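Local coordinates for photosystem II assembly protein Ycf48 (Thermosynechococcus elongatus, PDB 5OJP), which interacts with the C-terminal extension of the D1 precursor and probably assists early photosystem II assembly and replacement of photodamaged D1, at residues Glu68-Val73 / Gly106-Ser111; Glu200-Glu205 / Leu217-Asn222. The protein carries 4 engineered substitutions. All blocks are in the same frame, centred on the assembly; numbering follows the deposited sequence.

In the fold
Ycf48 is a seven-bladed beta-propeller, and the two contacts illustrate how its blades are joined by the chain that runs between them. From the N terminus, contact 1 comes first: the chain leaving strand 68-69, an edge strand of its sheet, touches the 106-111 turn of the next blade, closing a loop that includes strands 80-87, 90-96 and 99-103. Contact 2 closes a shorter loop further on, bringing the 200-205 connection after strand 196-199 back against strand 217-221 of the following blade. The contacts neither nest nor cross. They lie in series, on opposite sides of the chain's centre, the centres of contact 1 and contact 2 being about 39 Å apart.

Contact 1 (Glu68-Val73 / Gly106-Ser111); sequences EPRTLV and GGQSWS
R70 and L72, on the chain leaving the last strand of one blade, reach the turn G107-W110 of the next blade, one by polar and one by apolar contact. The polar part belongs to the R70 guanidinium, whose hydrogen bonds across the contact all go to backbone carbonyls. Its straightest bond runs from NH2 to O of Q108, 3.3 Å long with an N-H...O angle of 147°. NH2 stands well above the Q108 carbonyl plane, so the bond misses the lone pairs. A second carbonyl, that of G107, is shared: NH1 (3.3 Å) and NH2 (3.2 Å) of R70 both give weak, bent bonds to its O. Two bends bring the group here, at chi2 (-75°) and chi3 (-59°), folding the chain over toward the turn. NH1 also makes a long, weak ion pair with E59.

The apolar part is small. CD2 of L72 lies 4.0 Å from CD1 of the W110 indole, obliquely to its ring, while NH2 of R70 passes near the plane at the edge, 4.2 Å from the same CD1. On one face of the indole sits the CA of G107, 3.2 Å above the plane and offset toward the rim, where glycine has no side chain to interfere. W49 meets the W110 ring edge-to-face, and L57 and L101 also touch W110.

From T103 to W110 the sequence fits an Asp box, the repeat of BNR-type propellers, and its internal bonds are present: T103 OG1 to N of G107 and D105 OD1 to N of S109. R70 thus spreads its charge over two main-chain oxygens of that turn; with two of the three bonds weak, the hold is probably more electrostatic than directional.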
loop_
_atom_site.group_PDB
_atom_site.type_symbol
_atom_site.label_atom_id
_atom_site.label_comp_id
_atom_site.label_asym_id
_atom_site.label_seq_id
_atom_site.Cartn_x
_atom_site.Cartn_y
_atom_site.Cartn_z
ATOM N N GLU A 68 -11.587 -13.134 10.674
ATOM C CA GLU A 68 -12.865 -12.994 11.385
ATOM C C GLU A 68 -13.342 -11.544 11.390
ATOM O O GLU A 68 -12.582 -10.662 11.798
ATOM C CB GLU A 68 -12.741 -13.494 12.830
ATOM C CG GLU A 68 -12.577 -15.008 12.934
ATOM C CD GLU A 68 -13.864 -15.769 12.604
ATOM O OE1 GLU A 68 -14.972 -15.215 12.813
ATOM O OE2 GLU A 68 -13.768 -16.923 12.124
ATOM N N PRO A 69 -14.585 -11.265 10.999
ATOM C CA PRO A 69 -15.095 -9.893 11.062
ATOM C C PRO A 69 -15.173 -9.368 12.482
ATOM O O PRO A 69 -15.497 -10.093 13.416
ATOM C CB PRO A 69 -16.498 -9.999 10.452
ATOM C CG PRO A 69 -16.450 -11.267 9.599
ATOM C CD PRO A 69 -15.550 -12.185 10.372
ATOM N N ARG A 70 -14.911 -8.079 12.617
ATOM C CA ARG A 70 -15.055 -7.360 13.864
ATOM C C ARG A 70 -15.935 -6.140 13.633
ATOM O O ARG A 70 -15.662 -5.319 12.752
ATOM C CB ARG A 70 -13.683 -6.927 14.407
ATOM C CG ARG A 70 -12.818 -8.064 14.946
ATOM C CD ARG A 70 -13.370 -8.489 16.313
ATOM N NE ARG A 70 -13.368 -7.343 17.242
ATOM C CZ ARG A 70 -12.398 -7.070 18.113
ATOM N NH1 ARG A 70 -11.346 -7.881 18.209
ATOM N NH2 ARG A 70 -12.489 -5.992 18.892
ATOM N N THR A 71 -16.943 -5.988 14.470
ATOM C CA THR A 71 -17.884 -4.895 14.354
ATOM C C THR A 71 -17.523 -3.876 15.415
ATOM O O THR A 71 -17.243 -4.230 16.563
ATOM C CB THR A 71 -19.333 -5.349 14.526
ATOM O OG1 THR A 71 -19.615 -6.411 13.609
ATOM C CG2 THR A 71 -20.293 -4.175 14.221
ATOM N N LEU A 72 -17.459 -2.634 14.999
ATOM C CA LEU A 72 -17.183 -1.515 15.856
ATOM C C LEU A 72 -18.481 -0.800 16.177
ATOM O O LEU A 72 -19.439 -0.799 15.400
ATOM C CB LEU A 72 -16.240 -0.551 15.159
ATOM C CG LEU A 72 -14.894 -1.155 14.841
ATOM C CD1 LEU A 72 -14.147 -0.150 13.999
ATOM C CD2 LEU A 72 -14.155 -1.515 16.089
ATOM N N VAL A 73 -18.473 -0.137 17.319
ATOM C CA VAL A 73 -19.610 0.648 17.747
ATOM C C VAL A 73 -19.295 2.038 17.210
ATOM O O VAL A 73 -18.563 2.824 17.807
ATOM C CB VAL A 73 -19.785 0.619 19.260
ATOM C CG1 VAL A 73 -21.040 1.383 19.666
ATOM C CG2 VAL A 73 -19.772 -0.816 19.764
ATOM N N GLY A 106 -3.521 -4.868 20.693
ATOM C CA GLY A 106 -3.617 -5.692 19.498
ATOM C C GLY A 106 -5.001 -5.775 18.915
ATOM O O GLY A 106 -5.325 -6.748 18.225
ATOM N N GLY A 107 -5.827 -4.764 19.149
ATOM C CA GLY A 107 -7.159 -4.744 18.609
ATOM C C GLY A 107 -8.220 -5.385 19.488
ATOM O O GLY A 107 -9.392 -5.424 19.079
ATOM N N GLN A 108 -7.869 -5.888 20.673
ATOM C CA GLN A 108 -8.931 -6.384 21.548
ATOM C C GLN A 108 -9.943 -5.275 21.835
ATOM O O GLN A 108 -11.157 -5.514 21.852
ATOM C CB GLN A 108 -8.344 -6.975 22.827
ATOM C CG GLN A 108 -7.410 -8.131 22.476
ATOM C CD GLN A 108 -8.058 -9.144 21.513
ATOM O OE1 GLN A 108 -7.704 -9.207 20.319
ATOM N NE2 GLN A 108 -8.983 -9.952 22.032
ATOM N N SER A 109 -9.478 -4.046 22.010
ATOM C CA SER A 109 -10.405 -2.928 22.098
ATOM C C SER A 109 -9.929 -1.768 21.239
ATOM O O SER A 109 -8.730 -1.513 21.107
ATOM C CB SER A 109 -10.595 -2.500 23.580
ATOM O OG SER A 109 -9.372 -2.092 24.173
ATOM N N TRP A 110 -10.881 -1.033 20.679
ATOM C CA TRP A 110 -10.556 0.084 19.805
ATOM C C TRP A 110 -11.229 1.322 20.368
ATOM O O TRP A 110 -12.392 1.262 20.773
ATOM C CB TRP A 110 -10.999 -0.168 18.352
ATOM C CG TRP A 110 -10.231 -1.232 17.599
ATOM C CD1 TRP A 110 -10.576 -2.561 17.486
ATOM C CD2 TRP A 110 -9.053 -1.056 16.769
ATOM N NE1 TRP A 110 -9.667 -3.211 16.693
ATOM C CE2 TRP A 110 -8.726 -2.323 16.240
ATOM C CE3 TRP A 110 -8.210 0.033 16.487
ATOM C CZ2 TRP A 110 -7.593 -2.543 15.445
ATOM C CZ3 TRP A 110 -7.105 -0.165 15.686
ATOM C CH2 TRP A 110 -6.813 -1.453 15.139
ATOM N N SER A 111 -10.479 2.410 20.452
ATOM C CA SER A 111 -10.996 3.696 20.895
ATOM C C SER A 111 -10.976 4.660 19.737
ATOM O O SER A 111 -10.018 4.694 18.955
ATOM C CB SER A 111 -10.150 4.314 21.997
ATOM O OG SER A 111 -10.064 3.417 23.068
#

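Contact 2 (Glu200-Glu205 / Leu217-Asn222); sequences ETTSEE and LWMIVN. Engineered in segment 200-205: E200 (natural residue Arg), E204 (natural residue Arg), E205 (natural residue Arg).
The amide nitrogen ND2 of N222 sits over the flat side of the E205 carboxylate, 3.1 Å from CD, without bonding to it. Its 3.4 Å approach to OE2 of E205 has too poor an angle for a hydrogen bond, because ND2 lies above the carboxylate plane, away from the in-plane lone pairs. The carboxylate and amide planes are turned 61° apart. OE2 finds its partner elsewhere, in a salt bridge to R165. E204 differs: its OE1 lies 3.3 Å from O of N222, and as both are acceptors no bond forms; the approach is probably somewhat repulsive. Both glutamates are engineered, standing where arginines occur in the natural Arg-rich patch, so neither approach need reflect the native surface.

The backbones do bond. N of N222 donates to O of E205 at 2.9 Å, nearly straight at 160° and almost in line with the carbonyl. The same oxygen rests close over CB of V221, which is also met by CB of E204 at 3.8 Å, the E204 and V221 side chains crossing at about a right angle.

Further back, M219 extends toward the threonines. Its SD and CG2 of T202 meet tip to tip at 4.1 Å, while its CE, swung aside by the bend at chi3, slides past OG1 of T201. T202 holds its hydroxyl beside its own carbonyl carbon (chi1 178°), where OG1 accepts a bond from N of E204, forming an ST turn that shapes the loop.

The loop thus leans on strand 217-221, the middle one of its antiparallel sheet, just before entering strand 206-211. L206, M209 and A227 of the two flanking strands also touch M219; W237 touches both T201 and M219, and on the strand's other side I220 packs on F251 of the next blade.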
loop_
_atom_site.group_PDB
_atom_site.type_symbol
_atom_site.label_atom_id
_atom_site.label_comp_id
_atom_site.label_asym_id
_atom_site.label_seq_id
_atom_site.Cartn_x
_atom_site.Cartn_y
_atom_site.Cartn_z
ATOM N N GLU A 200 8.149 17.055 -15.124
ATOM C CA GLU A 200 8.747 16.717 -16.411
ATOM C C GLU A 200 9.844 15.655 -16.287
ATOM O O GLU A 200 10.843 15.690 -17.013
ATOM C CB GLU A 200 9.258 17.981 -17.123
ATOM C CG GLU A 200 8.111 18.856 -17.700
ATOM C CD GLU A 200 8.601 20.130 -18.376
ATOM O OE1 GLU A 200 9.717 20.573 -18.056
ATOM O OE2 GLU A 200 7.915 20.643 -19.294
ATOM N N THR A 201 9.683 14.712 -15.344
ATOM C CA THR A 201 10.580 13.561 -15.322
ATOM C C THR A 201 10.257 12.626 -16.465
ATOM O O THR A 201 11.134 11.927 -16.974
ATOM C CB THR A 201 10.456 12.784 -14.015
ATOM O OG1 THR A 201 9.109 12.320 -13.870
ATOM C CG2 THR A 201 10.833 13.691 -12.813
ATOM N N THR A 202 8.984 12.512 -16.786
ATOM C CA THR A 202 8.489 11.646 -17.832
ATOM C C THR A 202 7.432 12.391 -18.621
ATOM O O THR A 202 6.768 13.292 -18.100
ATOM C CB THR A 202 7.935 10.354 -17.230
ATOM O OG1 THR A 202 7.410 9.514 -18.269
ATOM C CG2 THR A 202 6.899 10.648 -16.124
ATOM N N SER A 203 7.282 12.020 -19.880
ATOM C CA SER A 203 6.231 12.610 -20.691
ATOM C C SER A 203 4.923 11.847 -20.560
ATOM O O SER A 203 3.888 12.326 -21.026
ATOM C CB SER A 203 6.669 12.658 -22.153
ATOM O OG SER A 203 6.848 11.334 -22.638
ATOM N N GLU A 204 4.956 10.711 -19.892
ATOM C CA GLU A 204 3.861 9.773 -19.711
ATOM C C GLU A 204 3.060 10.124 -18.457
ATOM O O GLU A 204 3.539 10.821 -17.557
ATOM C CB GLU A 204 4.421 8.356 -19.559
ATOM C CG GLU A 204 5.084 7.688 -20.785
ATOM C CD GLU A 204 4.107 7.108 -21.810
ATOM O OE1 GLU A 204 2.991 6.699 -21.417
ATOM O OE2 GLU A 204 4.480 7.012 -23.002
ATOM N N GLU A 205 1.834 9.629 -18.404
ATOM C CA GLU A 205 0.962 9.864 -17.265
ATOM C C GLU A 205 1.355 8.933 -16.119
ATOM O O GLU A 205 1.360 7.699 -16.276
ATOM C CB GLU A 205 -0.499 9.655 -17.657
ATOM C CG GLU A 205 -1.502 9.767 -16.487
ATOM C CD GLU A 205 -2.989 9.791 -16.912
ATOM O OE1 GLU A 205 -3.288 9.857 -18.137
ATOM O OE2 GLU A 205 -3.870 9.799 -16.018
ATOM N N LEU A 217 13.663 4.867 -6.575
ATOM C CA LEU A 217 12.234 5.013 -6.808
ATOM C C LEU A 217 11.833 4.147 -8.014
ATOM O O LEU A 217 12.619 3.905 -8.940
ATOM C CB LEU A 217 11.855 6.484 -7.080
ATOM C CG LEU A 217 11.964 7.525 -5.926
ATOM C CD1 LEU A 217 11.857 8.969 -6.460
ATOM C CD2 LEU A 217 10.786 7.301 -5.070
ATOM N N TRP A 218 10.584 3.680 -7.985
ATOM C CA TRP A 218 9.957 3.052 -9.118
ATOM C C TRP A 218 8.660 3.792 -9.489
ATOM O O TRP A 218 8.006 4.417 -8.662
ATOM C CB TRP A 218 9.685 1.561 -8.797
ATOM C CG TRP A 218 8.740 1.253 -7.620
ATOM C CD1 TRP A 218 9.078 0.899 -6.369
ATOM C CD2 TRP A 218 7.309 1.366 -7.629
ATOM N NE1 TRP A 218 7.962 0.672 -5.630
ATOM C CE2 TRP A 218 6.857 0.946 -6.386
ATOM C CE3 TRP A 218 6.351 1.729 -8.630
ATOM C CZ2 TRP A 218 5.488 0.954 -6.029
ATOM C CZ3 TRP A 218 5.023 1.701 -8.301
ATOM C CH2 TRP A 218 4.590 1.329 -7.008
ATOM N N MET A 219 8.294 3.724 -10.751
ATOM C CA MET A 219 7.039 4.286 -11.207
ATOM C C MET A 219 6.405 3.335 -12.201
ATOM O O MET A 219 7.091 2.659 -12.994
ATOM C CB MET A 219 7.154 5.682 -11.898
ATOM C CG MET A 219 8.030 5.701 -13.138
ATOM S SD MET A 219 7.952 7.245 -14.108
ATOM C CE MET A 219 8.710 8.387 -13.015
ATOM N N ILE A 220 5.079 3.327 -12.116
ATOM C CA ILE A 220 4.182 2.758 -13.092
ATOM C C ILE A 220 3.564 3.935 -13.822
ATOM O O ILE A 220 2.987 4.829 -13.195
ATOM C CB ILE A 220 3.105 1.899 -12.408
ATOM C CG1 ILE A 220 3.756 0.681 -11.714
ATOM C CG2 ILE A 220 2.006 1.508 -13.479
ATOM C CD1 ILE A 220 2.764 -0.079 -10.704
ATOM N N VAL A 221 3.652 3.923 -15.144
ATOM C CA VAL A 221 2.972 4.936 -15.928
ATOM C C VAL A 221 1.922 4.241 -16.779
ATOM O O VAL A 221 1.975 3.032 -17.032
ATOM C CB VAL A 221 3.933 5.721 -16.825
ATOM C CG1 VAL A 221 5.010 6.423 -15.976
ATOM C CG2 VAL A 221 4.517 4.799 -17.864
ATOM N N ASN A 222 0.953 5.023 -17.226
ATOM C CA ASN A 222 -0.137 4.390 -17.932
ATOM C C ASN A 222 0.348 3.862 -19.283
ATOM O O ASN A 222 1.307 4.370 -19.879
ATOM C CB ASN A 222 -1.336 5.337 -17.999
ATOM C CG ASN A 222 -1.946 5.585 -16.584
ATOM O OD1 ASN A 222 -1.839 4.743 -15.670
ATOM N ND2 ASN A 222 -2.641 6.708 -16.433
#